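Local coordinates for ER-derived vesicles protein ERV41 (Saccharomyces cerevisiae, PDB 3ZLC) that is a constituent of COPII-coated vesicles, is required for efficient transport of certain secretory proteins from the endoplasmic reticulum to the Golgi, and facilitates retrograde transport, at residues F161-F166 with Y238-L243; V125-G130 with V195-F200; T177-Q182 with Y189-S194; N38-D41 with D45-L48. All coordinates share one frame; numbering follows the deposited sequence. Where two conformers were deposited one is given.

Contact 1. Residues F161-F166 with Y238-L243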
loop_
_atom_site.group_PDB
_atom_site.type_symbol
_atom_site.label_atom_id
_atom_site.label_comp_id
_atom_site.label_asym_id
_atom_site.label_seq_id
_atom_site.Cartn_x
_atom_site.Cartn_y
_atom_site.Cartn_z
ATOM N N PHE A 161 -2.956 -4.656 -1.207
ATOM C CA PHE A 161 -3.447 -3.589 -0.347
ATOM C C PHE A 161 -4.969 -3.711 -0.334
ATOM O O PHE A 161 -5.621 -3.441 -1.340
ATOM C CB PHE A 161 -3.033 -2.209 -0.856
ATOM C CG PHE A 161 -3.316 -1.122 0.126
ATOM C CD1 PHE A 161 -2.517 -0.977 1.253
ATOM C CD2 PHE A 161 -4.400 -0.264 -0.048
ATOM C CE1 PHE A 161 -2.774 0.014 2.190
ATOM C CE2 PHE A 161 -4.664 0.726 0.880
ATOM C CZ PHE A 161 -3.856 0.863 2.004
ATOM N N SER A 162 -5.527 -4.163 0.785
ATOM C CA SER A 162 -6.955 -4.482 0.844
ATOM C C SER A 162 -7.493 -4.111 2.216
ATOM O O SER A 162 -6.711 -3.853 3.156
ATOM C CB SER A 162 -7.190 -5.976 0.570
ATOM O OG SER A 162 -6.587 -6.768 1.580
ATOM N N PHE A 163 -8.821 -4.079 2.320
ATOM C CA PHE A 163 -9.528 -3.719 3.553
ATOM C C PHE A 163 -10.444 -4.857 3.917
ATOM O O PHE A 163 -11.280 -5.283 3.092
ATOM C CB PHE A 163 -10.400 -2.481 3.321
ATOM C CG PHE A 163 -9.613 -1.246 2.994
ATOM C CD1 PHE A 163 -9.221 -0.982 1.692
ATOM C CD2 PHE A 163 -9.230 -0.368 4.002
ATOM C CE1 PHE A 163 -8.477 0.156 1.382
ATOM C CE2 PHE A 163 -8.481 0.785 3.705
ATOM C CZ PHE A 163 -8.107 1.040 2.392
ATOM N N GLY A 164 -10.309 -5.352 5.144
ATOM C CA GLY A 164 -11.225 -6.366 5.639
ATOM C C GLY A 164 -10.777 -7.790 5.344
ATOM O O GLY A 164 -9.576 -8.076 5.267
ATOM N N ASP A 165 -11.743 -8.696 5.214
ATOM C CA ASP A 165 -11.439 -10.100 4.974
ATOM C C ASP A 165 -11.267 -10.382 3.473
ATOM O O ASP A 165 -12.050 -9.915 2.650
ATOM C CB ASP A 165 -12.585 -10.962 5.505
ATOM C CG ASP A 165 -12.724 -10.874 7.014
ATOM O OD1 ASP A 165 -11.693 -10.713 7.689
ATOM O OD2 ASP A 165 -13.862 -10.950 7.517
ATOM N N PHE A 166 -10.265 -11.168 3.112
ATOM C CA PHE A 166 -10.095 -11.495 1.702
ATOM C C PHE A 166 -11.282 -12.358 1.271
ATOM O O PHE A 166 -11.876 -13.071 2.088
ATOM C CB PHE A 166 -8.759 -12.194 1.450
ATOM C CG PHE A 166 -8.036 -11.688 0.222
ATOM C CD1 PHE A 166 -7.479 -10.406 0.199
ATOM C CD2 PHE A 166 -7.918 -12.490 -0.913
ATOM C CE1 PHE A 166 -6.817 -9.928 -0.935
ATOM C CE2 PHE A 166 -7.246 -12.032 -2.046
ATOM C CZ PHE A 166 -6.699 -10.741 -2.058
ATOM N N TYR A 238 -7.388 6.908 3.133
ATOM C CA TYR A 238 -8.593 6.098 2.986
ATOM C C TYR A 238 -9.802 6.752 3.625
ATOM O O TYR A 238 -9.700 7.434 4.645
ATOM C CB TYR A 238 -8.377 4.672 3.532
ATOM C CG TYR A 238 -7.735 4.635 4.906
ATOM C CD1 TYR A 238 -8.512 4.769 6.049
ATOM C CD2 TYR A 238 -6.360 4.457 5.061
ATOM C CE1 TYR A 238 -7.955 4.724 7.306
ATOM C CE2 TYR A 238 -5.783 4.418 6.341
ATOM C CZ TYR A 238 -6.592 4.552 7.454
ATOM O OH TYR A 238 -6.070 4.528 8.738
ATOM N N ASN A 239 -10.950 6.569 2.988
ATOM C CA ASN A 239 -12.212 6.955 3.597
ATOM C C ASN A 239 -13.241 5.883 3.279
ATOM O O ASN A 239 -13.071 5.106 2.330
ATOM C CB ASN A 239 -12.685 8.312 3.092
ATOM C CG ASN A 239 -13.565 9.011 4.097
ATOM O OD1 ASN A 239 -14.138 8.361 4.991
ATOM N ND2 ASN A 239 -13.673 10.333 3.981
ATOM N N PHE A 240 -14.312 5.848 4.060
ATOM C CA PHE A 240 -15.289 4.768 3.951
ATOM C C PHE A 240 -16.639 5.334 3.566
ATOM O O PHE A 240 -17.169 6.220 4.237
ATOM C CB PHE A 240 -15.346 3.990 5.276
ATOM C CG PHE A 240 -13.999 3.429 5.679
ATOM C CD1 PHE A 240 -13.586 2.191 5.216
ATOM C CD2 PHE A 240 -13.128 4.176 6.481
ATOM C CE1 PHE A 240 -12.328 1.679 5.564
ATOM C CE2 PHE A 240 -11.864 3.673 6.825
ATOM C CZ PHE A 240 -11.470 2.423 6.368
ATOM N N GLU A 241 -17.182 4.835 2.462
ATOM C CA GLU A 241 -18.437 5.358 1.939
ATOM C C GLU A 241 -19.601 4.956 2.828
ATOM O O GLU A 241 -19.608 3.841 3.368
ATOM C CB GLU A 241 -18.652 4.840 0.516
ATOM C CG GLU A 241 -17.489 5.202 -0.410
ATOM C CD GLU A 241 -17.809 4.953 -1.864
ATOM O OE1 GLU A 241 -18.964 4.563 -2.132
ATOM O OE2 GLU A 241 -16.922 5.156 -2.735
ATOM N N PRO A 242 -20.594 5.857 2.969
ATOM C CA PRO A 242 -21.772 5.635 3.811
ATOM C C PRO A 242 -22.839 4.780 3.137
ATOM O O PRO A 242 -24.006 4.851 3.530
ATOM C CB PRO A 242 -22.322 7.054 4.011
ATOM C CG PRO A 242 -21.951 7.780 2.753
ATOM C CD PRO A 242 -20.554 7.233 2.433
ATOM N N LEU A 243 -22.457 3.997 2.135
ATOM C CA LEU A 243 -23.398 3.066 1.514
ATOM C C LEU A 243 -22.786 1.667 1.481
ATOM O O LEU A 243 -21.615 1.495 1.812
ATOM C CB LEU A 243 -23.806 3.534 0.111
ATOM C CG LEU A 243 -22.752 3.978 -0.907
ATOM C CD1 LEU A 243 -21.982 2.808 -1.483
ATOM C CD2 LEU A 243 -23.404 4.779 -2.035
#
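The ring of F163 overlaps the root of the Y238 side chain, its CZ lying 3.8 Å from Y238 CB. The adjoining ring carbon F163 CE2 reaches 4.1 Å from Y238 CG, the atom where the tyrosine ring begins. On the same flank of the phenylalanine, F163 CD2 comes within 4.0 Å of F240 CE1. The F163 and F240 rings meet obliquely, centroids 5.9 Å apart and planes at 90°.

F163 and F240 thus touch through single ring carbons, while Y238 offers its CB and, less closely, CG. Its CG sits between the backbone N and the carbonyl carbon (chi1 48°), a position that swings the tyrosine ring aside, its OH ending by V39. The two strands involved, 156-163 and 233-240, belong to different sheets of a beta sandwich in the lumenal domain, and the CA atoms of F163 and Y238 are 9.9 Å apart, a spacing usual for facing sheets. A phenylalanine at 163 suits the gap because its ring reaches across to the base of Y238 and the rim of F240. Y238 and F240 alternate along their strand with N239, which points away to the solvent side and there accepts the amide of its neighbour: F240 N donates to N239 OD1 over 2.7 Å. T193 of strand 188-200 touches both F163 and Y238, and Y212 meets the F163 ring edge-to-face. Further along the same layer, F161 stacks on F236.

Contact 2. Residues V125-G130 with V195-F200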
loop_
_atom_site.group_PDB
_atom_site.type_symbol
_atom_site.label_atom_id
_atom_site.label_comp_id
_atom_site.label_asym_id
_atom_site.label_seq_id
_atom_site.Cartn_x
_atom_site.Cartn_y
_atom_site.Cartn_z
ATOM N N VAL A 125 -7.507 -0.684 12.086
ATOM C CA VAL A 125 -7.635 0.760 12.247
ATOM C C VAL A 125 -9.098 1.103 12.505
ATOM O O VAL A 125 -10.000 0.308 12.202
ATOM C CB VAL A 125 -7.103 1.528 11.007
ATOM C CG1 VAL A 125 -5.643 1.206 10.750
ATOM C CG2 VAL A 125 -7.940 1.199 9.759
ATOM N N ASN A 126 -9.345 2.274 13.074
ATOM C CA ASN A 126 -10.724 2.721 13.207
ATOM C C ASN A 126 -11.262 2.904 11.805
ATOM O O ASN A 126 -10.528 3.365 10.920
ATOM C CB ASN A 126 -10.800 4.036 13.987
ATOM C CG ASN A 126 -10.337 3.891 15.421
ATOM O OD1 ASN A 126 -10.709 2.942 16.109
ATOM N ND2 ASN A 126 -9.515 4.833 15.878
ATOM N N ARG A 127 -12.523 2.530 11.583
ATOM C CA ARG A 127 -13.129 2.646 10.256
ATOM C C ARG A 127 -13.636 4.076 10.072
ATOM O O ARG A 127 -14.852 4.332 10.027
ATOM C CB ARG A 127 -14.262 1.616 10.084
ATOM C CG ARG A 127 -14.721 1.400 8.631
ATOM C CD ARG A 127 -15.908 0.412 8.506
ATOM N NE ARG A 127 -16.431 0.440 7.135
ATOM C CZ ARG A 127 -16.049 -0.384 6.163
ATOM N NH1 ARG A 127 -15.149 -1.343 6.404
ATOM N NH2 ARG A 127 -16.567 -0.252 4.949
ATOM N N VAL A 128 -12.689 5.011 10.011
ATOM C CA VAL A 128 -12.982 6.427 9.772
ATOM C C VAL A 128 -11.934 6.950 8.792
ATOM O O VAL A 128 -10.961 6.261 8.495
ATOM C CB VAL A 128 -12.931 7.274 11.078
ATOM C CG1 VAL A 128 -14.040 6.874 12.039
ATOM C CG2 VAL A 128 -11.567 7.148 11.749
ATOM N N SER A 129 -12.130 8.162 8.282
ATOM C CA SER A 129 -11.140 8.759 7.389
ATOM C C SER A 129 -9.751 8.774 8.055
ATOM O O SER A 129 -9.589 9.265 9.167
ATOM C CB SER A 129 -11.557 10.180 7.008
ATOM O OG SER A 129 -10.597 10.751 6.139
ATOM N N GLY A 130 -8.753 8.213 7.387
ATOM C CA GLY A 130 -7.421 8.182 7.972
ATOM C C GLY A 130 -6.362 8.009 6.912
ATOM O O GLY A 130 -6.648 8.106 5.715
ATOM N N VAL A 195 -13.521 3.341 0.125
ATOM C CA VAL A 195 -13.808 1.959 0.480
ATOM C C VAL A 195 -15.313 1.741 0.629
ATOM O O VAL A 195 -15.999 2.502 1.322
ATOM C CB VAL A 195 -13.064 1.591 1.798
ATOM C CG1 VAL A 195 -13.250 0.113 2.152
ATOM C CG2 VAL A 195 -11.567 1.898 1.659
ATOM N N VAL A 196 -15.822 0.700 -0.024
ATOM C CA VAL A 196 -17.250 0.394 0.008
ATOM C C VAL A 196 -17.437 -0.967 0.638
ATOM O O VAL A 196 -16.851 -1.943 0.156
ATOM C CB VAL A 196 -17.823 0.331 -1.412
ATOM C CG1 VAL A 196 -19.342 0.071 -1.375
ATOM C CG2 VAL A 196 -17.534 1.605 -2.140
ATOM N N PRO A 197 -18.235 -1.047 1.731
ATOM C CA PRO A 197 -18.482 -2.361 2.327
ATOM C C PRO A 197 -19.497 -3.107 1.474
ATOM O O PRO A 197 -20.418 -2.496 0.926
ATOM C CB PRO A 197 -19.097 -2.019 3.694
ATOM C CG PRO A 197 -19.836 -0.707 3.446
ATOM C CD PRO A 197 -18.922 0.040 2.465
ATOM N N THR A 198 -19.339 -4.418 1.347
ATOM C CA THR A 198 -20.268 -5.174 0.512
ATOM C C THR A 198 -20.850 -6.370 1.254
ATOM O O THR A 198 -20.204 -6.959 2.119
ATOM C CB THR A 198 -19.585 -5.665 -0.760
ATOM O OG1 THR A 198 -18.392 -6.383 -0.405
ATOM C CG2 THR A 198 -19.235 -4.491 -1.657
ATOM N N LEU A 199 -22.081 -6.716 0.928
ATOM C CA LEU A 199 -22.659 -7.927 1.477
ATOM C C LEU A 199 -22.893 -8.894 0.330
ATOM O O LEU A 199 -23.759 -8.666 -0.516
ATOM C CB LEU A 199 -23.962 -7.626 2.235
ATOM C CG LEU A 199 -24.802 -8.843 2.670
ATOM C CD1 LEU A 199 -23.930 -9.940 3.229
ATOM C CD2 LEU A 199 -25.857 -8.459 3.699
ATOM N N PHE A 200 -22.095 -9.958 0.278
ATOM C CA PHE A 200 -22.333 -11.014 -0.698
ATOM C C PHE A 200 -23.148 -12.074 0.007
ATOM O O PHE A 200 -22.629 -12.766 0.886
ATOM C CB PHE A 200 -21.024 -11.646 -1.172
ATOM C CG PHE A 200 -20.137 -10.711 -1.942
ATOM C CD1 PHE A 200 -20.320 -10.520 -3.312
ATOM C CD2 PHE A 200 -19.108 -10.038 -1.305
ATOM C CE1 PHE A 200 -19.492 -9.657 -4.024
ATOM C CE2 PHE A 200 -18.272 -9.172 -2.014
ATOM C CZ PHE A 200 -18.471 -8.983 -3.376
#
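R127 reaches P197 with the end of its guanidinium group, and the contact between residues 125-130 and 195-200 is van der Waals packing of a polar nitrogen on aliphatic carbons. The terminal nitrogen R127 NH2 lies 3.3 Å from P197 CB and 3.4 Å from P197 CD, with P197 CG only slightly farther, so one nitrogen rests against most of the pyrrolidine ring. The guanidinium and proline approach at a slant, neither face-on nor edge-on. V195 adds a looser touch, its CG1 at 4.4 Å from R127 NH2. An arginine suits this place because its long chain bridges the distance: CG stands anti to the backbone N (chi1 -165°), and the chain then runs extended as far as NE. Proline suits its own because CB, CG and CD give the nitrogen an aliphatic surface to lie on.

R127 NH2 also has a polar partner outside the segments, N210 OD1, to which it hydrogen-bonds.

Backbone geometry sets the starting point. R127 is the centre of an inverse gamma turn, in which V128 N donates a weak bond to N126 O over 2.9 Å. It lies just beyond strand 117-126 of one sheet and reaches to the facing sheet of the sandwich. There the arginine passes F240 of strand 233-240 and ends where strands 188-200 and 209-219 lie side by side, touching P197 of one and bonding to N210 of the other.

Contact 3. Residues T177-Q182 with Y189-S194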
loop_
_atom_site.group_PDB
_atom_site.type_symbol
_atom_site.label_atom_id
_atom_site.label_comp_id
_atom_site.label_asym_id
_atom_site.label_seq_id
_atom_site.Cartn_x
_atom_site.Cartn_y
_atom_site.Cartn_z
ATOM N N THR A 177 0.709 -4.014 -8.521
ATOM C CA THR A 177 1.083 -2.814 -9.259
ATOM C C THR A 177 2.427 -2.352 -8.727
ATOM O O THR A 177 2.828 -2.755 -7.641
ATOM C CB THR A 177 0.075 -1.674 -9.049
ATOM O OG1 THR A 177 0.058 -1.315 -7.669
ATOM C CG2 THR A 177 -1.328 -2.099 -9.487
ATOM N N ALA A 178 3.114 -1.505 -9.482
ATOM C CA ALA A 178 4.408 -0.982 -9.049
ATOM C C ALA A 178 4.595 0.422 -9.605
ATOM O O ALA A 178 4.079 0.748 -10.682
ATOM C CB ALA A 178 5.550 -1.911 -9.526
ATOM N N GLN A 179 5.327 1.245 -8.867
ATOM C CA GLN A 179 5.776 2.536 -9.373
ATOM C C GLN A 179 7.277 2.649 -9.144
ATOM O O GLN A 179 7.784 2.321 -8.069
ATOM C CB GLN A 179 5.014 3.681 -8.688
ATOM C CG GLN A 179 3.544 3.751 -9.121
ATOM C CD GLN A 179 2.897 5.118 -8.920
ATOM O OE1 GLN A 179 3.221 6.079 -9.621
ATOM N NE2 GLN A 179 1.957 5.202 -7.973
ATOM N N PHE A 180 7.992 3.097 -10.168
ATOM C CA PHE A 180 9.410 3.345 -10.024
ATOM C C PHE A 180 9.872 4.405 -11.006
ATOM O O PHE A 180 9.299 4.580 -12.080
ATOM C CB PHE A 180 10.221 2.063 -10.215
ATOM C CG PHE A 180 10.354 1.649 -11.636
ATOM C CD1 PHE A 180 11.415 2.106 -12.407
ATOM C CD2 PHE A 180 9.428 0.799 -12.207
ATOM C CE1 PHE A 180 11.539 1.734 -13.729
ATOM C CE2 PHE A 180 9.556 0.410 -13.526
ATOM C CZ PHE A 180 10.607 0.883 -14.291
ATOM N N ASN A 181 10.936 5.092 -10.631
ATOM C CA ASN A 181 11.510 6.138 -11.464
ATOM C C ASN A 181 12.941 6.259 -10.996
ATOM O O ASN A 181 13.198 6.797 -9.917
ATOM C CB ASN A 181 10.757 7.468 -11.273
ATOM C CG ASN A 181 11.267 8.582 -12.194
ATOM O OD1 ASN A 181 12.434 8.601 -12.601
ATOM N ND2 ASN A 181 10.387 9.526 -12.512
ATOM N N GLN A 182 13.870 5.742 -11.792
ATOM C CA GLN A 182 15.265 5.707 -11.384
ATOM C C GLN A 182 15.848 7.117 -11.297
ATOM O O GLN A 182 16.853 7.338 -10.620
ATOM C CB GLN A 182 16.076 4.808 -12.331
ATOM C CG GLN A 182 15.482 3.404 -12.502
ATOM C CD GLN A 182 16.402 2.444 -13.245
ATOM O OE1 GLN A 182 16.122 2.043 -14.379
ATOM N NE2 GLN A 182 17.499 2.058 -12.599
ATOM N N TYR A 189 4.437 9.377 -3.298
ATOM C CA TYR A 189 3.277 8.776 -3.922
ATOM C C TYR A 189 2.106 8.794 -2.945
ATOM O O TYR A 189 2.243 8.384 -1.783
ATOM C CB TYR A 189 3.601 7.325 -4.320
ATOM C CG TYR A 189 4.778 7.194 -5.278
ATOM C CD1 TYR A 189 6.078 7.072 -4.805
ATOM C CD2 TYR A 189 4.575 7.172 -6.659
ATOM C CE1 TYR A 189 7.149 6.941 -5.681
ATOM C CE2 TYR A 189 5.632 7.039 -7.540
ATOM C CZ TYR A 189 6.916 6.923 -7.041
ATOM O OH TYR A 189 7.975 6.799 -7.916
ATOM N N VAL A 190 0.951 9.263 -3.412
ATOM C CA VAL A 190 -0.236 9.321 -2.556
ATOM C C VAL A 190 -1.376 8.602 -3.249
ATOM O O VAL A 190 -1.698 8.912 -4.402
ATOM C CB VAL A 190 -0.658 10.773 -2.259
ATOM C CG1 VAL A 190 -1.807 10.795 -1.233
ATOM C CG2 VAL A 190 0.530 11.572 -1.716
ATOM N N TYR A 191 -1.966 7.630 -2.563
ATOM C CA TYR A 191 -3.139 6.959 -3.087
ATOM C C TYR A 191 -4.365 7.334 -2.255
ATOM O O TYR A 191 -4.358 7.198 -1.016
ATOM C CB TYR A 191 -2.940 5.453 -3.042
ATOM C CG TYR A 191 -1.741 4.926 -3.815
ATOM C CD1 TYR A 191 -1.831 4.653 -5.180
ATOM C CD2 TYR A 191 -0.536 4.666 -3.176
ATOM C CE1 TYR A 191 -0.741 4.141 -5.896
ATOM C CE2 TYR A 191 0.560 4.153 -3.878
ATOM C CZ TYR A 191 0.441 3.885 -5.239
ATOM O OH TYR A 191 1.521 3.381 -5.942
ATOM N N TYR A 192 -5.411 7.805 -2.928
ATOM C CA TYR A 192 -6.682 8.107 -2.266
ATOM C C TYR A 192 -7.684 7.008 -2.537
ATOM O O TYR A 192 -8.228 6.911 -3.644
ATOM C CB TYR A 192 -7.252 9.424 -2.780
ATOM C CG TYR A 192 -6.448 10.624 -2.353
ATOM C CD1 TYR A 192 -5.374 11.070 -3.115
ATOM C CD2 TYR A 192 -6.762 11.315 -1.183
ATOM C CE1 TYR A 192 -4.627 12.178 -2.721
ATOM C CE2 TYR A 192 -6.025 12.426 -0.787
ATOM C CZ TYR A 192 -4.961 12.843 -1.559
ATOM O OH TYR A 192 -4.222 13.931 -1.166
ATOM N N THR A 193 -7.951 6.197 -1.521
ATOM C CA THR A 193 -8.799 5.017 -1.705
ATOM C C THR A 193 -10.151 5.250 -1.058
ATOM O O THR A 193 -10.227 5.752 0.072
ATOM C CB THR A 193 -8.164 3.752 -1.089
ATOM O OG1 THR A 193 -8.019 3.916 0.335
ATOM C CG2 THR A 193 -6.811 3.463 -1.746
ATOM N N SER A 194 -11.221 4.904 -1.769
ATOM C CA SER A 194 -12.570 5.097 -1.232
ATOM C C SER A 194 -13.184 3.712 -1.106
ATOM O O SER A 194 -13.353 2.994 -2.107
ATOM C CB SER A 194 -13.405 5.973 -2.163
ATOM O OG SER A 194 -14.697 6.236 -1.609
HETATM O O HOH W 1 0.651 1.383 -7.651
HETATM O O HOH W 2 0.553 7.497 -6.557
#
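Q179 of strand 177-179 meets Y189 and Y191 of strand 188-200 between the two sheets of the beta sandwich, each strand belonging to one of them. Q179 NE2 donates to Y191 OH over 2.8 Å, with an N-H...O angle of 158°; the hydroxyl lies close to the amide plane, so the bond is well directed. Q179 CG is anti to the carbonyl carbon (chi1 -70°), and the chain extends beyond it, carrying the amide across the gap.

On the way the glutamine slides past Y189 in the opposite direction. Q179 CB packs 3.6 Å from Y189 CE2, and Q179 OE1 lies 3.3 Å from that same carbon, at the ring edge and near its plane, where the aromatic C-H groups carry slight positive charge. Amide and ring planes stand 73° apart.

Alternation along strand 188-200 turns Y189 and Y191 inward while V190 faces away, and tyrosine suits the second position because its hydroxyl delivers polarity deep into the interface. There Y191 OH also hydrogen-bonds H156 NE2 and a water, which in turn donates to T177 OG1 over 2.8 Å. A second water accepts from Q179 NE2 at 3.0 Å and makes a weak bond to V190 O. A leucine in place of Q179 would probably leave Y191 OH without its amide donor and this second water without its stronger partner. Y189, for its part, meets the H156 ring edge-to-face.

Contact 4. Residues N38-D41 with D45-L48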
loop_
_atom_site.group_PDB
_atom_site.type_symbol
_atom_site.label_atom_id
_atom_site.label_comp_id
_atom_site.label_asym_id
_atom_site.label_seq_id
_atom_site.Cartn_x
_atom_site.Cartn_y
_atom_site.Cartn_z
ATOM N N ASN A 38 3.457 4.921 9.916
ATOM C CA ASN A 38 2.520 5.550 10.846
ATOM C C ASN A 38 1.071 5.433 10.363
ATOM O O ASN A 38 0.813 5.388 9.157
ATOM C CB ASN A 38 2.853 7.035 11.018
ATOM C CG ASN A 38 4.110 7.273 11.857
ATOM O OD1 ASN A 38 4.044 7.376 13.086
ATOM N ND2 ASN A 38 5.259 7.379 11.189
ATOM N N VAL A 39 0.135 5.399 11.308
ATOM C CA VAL A 39 -1.288 5.490 10.991
ATOM C C VAL A 39 -1.804 6.722 11.718
ATOM O O VAL A 39 -1.412 7.004 12.864
ATOM C CB VAL A 39 -2.095 4.238 11.433
ATOM C CG1 VAL A 39 -3.595 4.503 11.324
ATOM C CG2 VAL A 39 -1.755 3.053 10.576
ATOM N N ARG A 40 -2.645 7.506 11.059
ATOM C CA ARG A 40 -3.370 8.514 11.811
ATOM C C ARG A 40 -4.774 8.630 11.267
ATOM O O ARG A 40 -5.030 8.251 10.121
ATOM C CB ARG A 40 -2.645 9.857 11.816
ATOM C CG ARG A 40 -2.354 10.427 10.456
ATOM C CD ARG A 40 -2.333 11.940 10.554
ATOM N NE ARG A 40 -2.136 12.583 9.257
ATOM C CZ ARG A 40 -1.984 13.893 9.085
ATOM N NH1 ARG A 40 -2.002 14.708 10.133
ATOM N NH2 ARG A 40 -1.813 14.386 7.867
ATOM N N ASP A 41 -5.695 9.118 12.091
ATOM C CA ASP A 41 -7.065 9.301 11.622
ATOM C C ASP A 41 -7.723 10.505 12.275
ATOM O O ASP A 41 -7.086 11.229 13.046
ATOM C CB ASP A 41 -7.901 8.010 11.767
ATOM C CG ASP A 41 -8.055 7.546 13.218
ATOM O OD1 ASP A 41 -8.272 8.386 14.113
ATOM O OD2 ASP A 41 -7.980 6.322 13.456
ATOM N N ASP A 45 -3.912 11.232 16.861
ATOM C CA ASP A 45 -2.622 11.683 16.374
ATOM C C ASP A 45 -1.869 10.476 15.821
ATOM O O ASP A 45 -2.290 9.335 16.022
ATOM C CB ASP A 45 -1.837 12.299 17.531
ATOM C CG ASP A 45 -0.866 13.367 17.076
ATOM O OD1 ASP A 45 -1.287 14.266 16.310
ATOM O OD2 ASP A 45 0.315 13.302 17.481
ATOM N N ARG A 46 -0.762 10.729 15.126
ATOM C CA ARG A 46 0.062 9.655 14.565
ATOM C C ARG A 46 0.398 8.551 15.559
ATOM O O ARG A 46 0.932 8.810 16.643
ATOM C CB ARG A 46 1.361 10.209 13.987
ATOM C CG ARG A 46 1.147 11.137 12.820
ATOM C CD ARG A 46 2.094 10.832 11.673
ATOM N NE ARG A 46 2.684 12.059 11.143
ATOM C CZ ARG A 46 2.008 12.982 10.461
ATOM N NH1 ARG A 46 0.715 12.824 10.220
ATOM N NH2 ARG A 46 2.627 14.069 10.021
ATOM N N LYS A 47 0.062 7.323 15.178
ATOM C CA LYS A 47 0.445 6.133 15.926
ATOM C C LYS A 47 1.451 5.327 15.108
ATOM O O LYS A 47 1.163 4.920 13.971
ATOM C CB LYS A 47 -0.783 5.270 16.237
ATOM C CG LYS A 47 -0.460 3.922 16.875
ATOM C CD LYS A 47 -1.725 3.198 17.332
ATOM C CE LYS A 47 -2.568 2.697 16.158
ATOM N NZ LYS A 47 -3.880 2.134 16.605
ATOM N N LEU A 48 2.627 5.106 15.686
ATOM C CA LEU A 48 3.651 4.269 15.058
ATOM C C LEU A 48 3.179 2.827 14.923
ATOM O O LEU A 48 2.757 2.201 15.900
ATOM C CB LEU A 48 4.955 4.313 15.855
ATOM C CG LEU A 48 6.028 5.294 15.381
ATOM C CD1 LEU A 48 7.207 5.308 16.348
ATOM C CD2 LEU A 48 6.502 4.937 13.993
#
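R40 and R46 lie side by side, pointing the same way, with their guanidinium planes turned 80° apart. R46 NH1 stands over one face of the R40 group, 3.0 Å from R40 NE, while R40 meets the R46 group at its edge. Both nitrogens are donors, so this is no hydrogen bond but a close pairing of like charges. R40 gets there with CG between the backbone N and the carbonyl carbon (chi1 57°) and an extended chain beyond; R46 instead bends at chi2 and chi3.

The bent R46 chain also packs on N38, R46 CD resting 3.9 Å from N38 CB. L48 follows on that side of the sheet, opposite N38 in a non-hydrogen-bonded pair. On the other side V39 is paired with K47: the valine, branched and buried, packs on L132, whereas the lysine, its chain bent at chi3, lies at the exposed surface.

V39 and K47 form the hydrogen-bonded antiparallel pair of this beta hairpin. V39 N donates to K47 O over 2.9 Å, and K47 N to V39 O over 2.8 Å at 179°, almost straight.

A serine in place of R40 would probably leave R46 NH1 without the flat group beneath it and E131 without its weak, long ion-pair partner. With D45 OD1 6.2 Å from R40 NH1, no carboxylate of the hairpin neutralises the arginines directly; their mutual repulsion is probably tempered by solvent, while the paired backbone holds the strands together.

Overall arrangement
Contacts 1, 2 and 3 are buried, whereas contact 4 is a partly buried hairpin at the margin. Contacts 1, 2 and 3 all bridge the two sheets, the first with hydrocarbon alone, the second with an arginine nitrogen on proline, the third with an amide, hydroxyls and two waters. Contacts 2 and 3 share strand 188-200, and its neighbour 233-240 carries half of contact 1: N239 O and V195 N, 2.9 Å apart, link contacts 1 and 2. Contact 4 alone pairs its two strands by backbone bonds, and it puts charge at the surface. It nevertheless joins the rest through D41 OD2, which hydrogen-bonds N126 ND2, and through V39, which touches Y238.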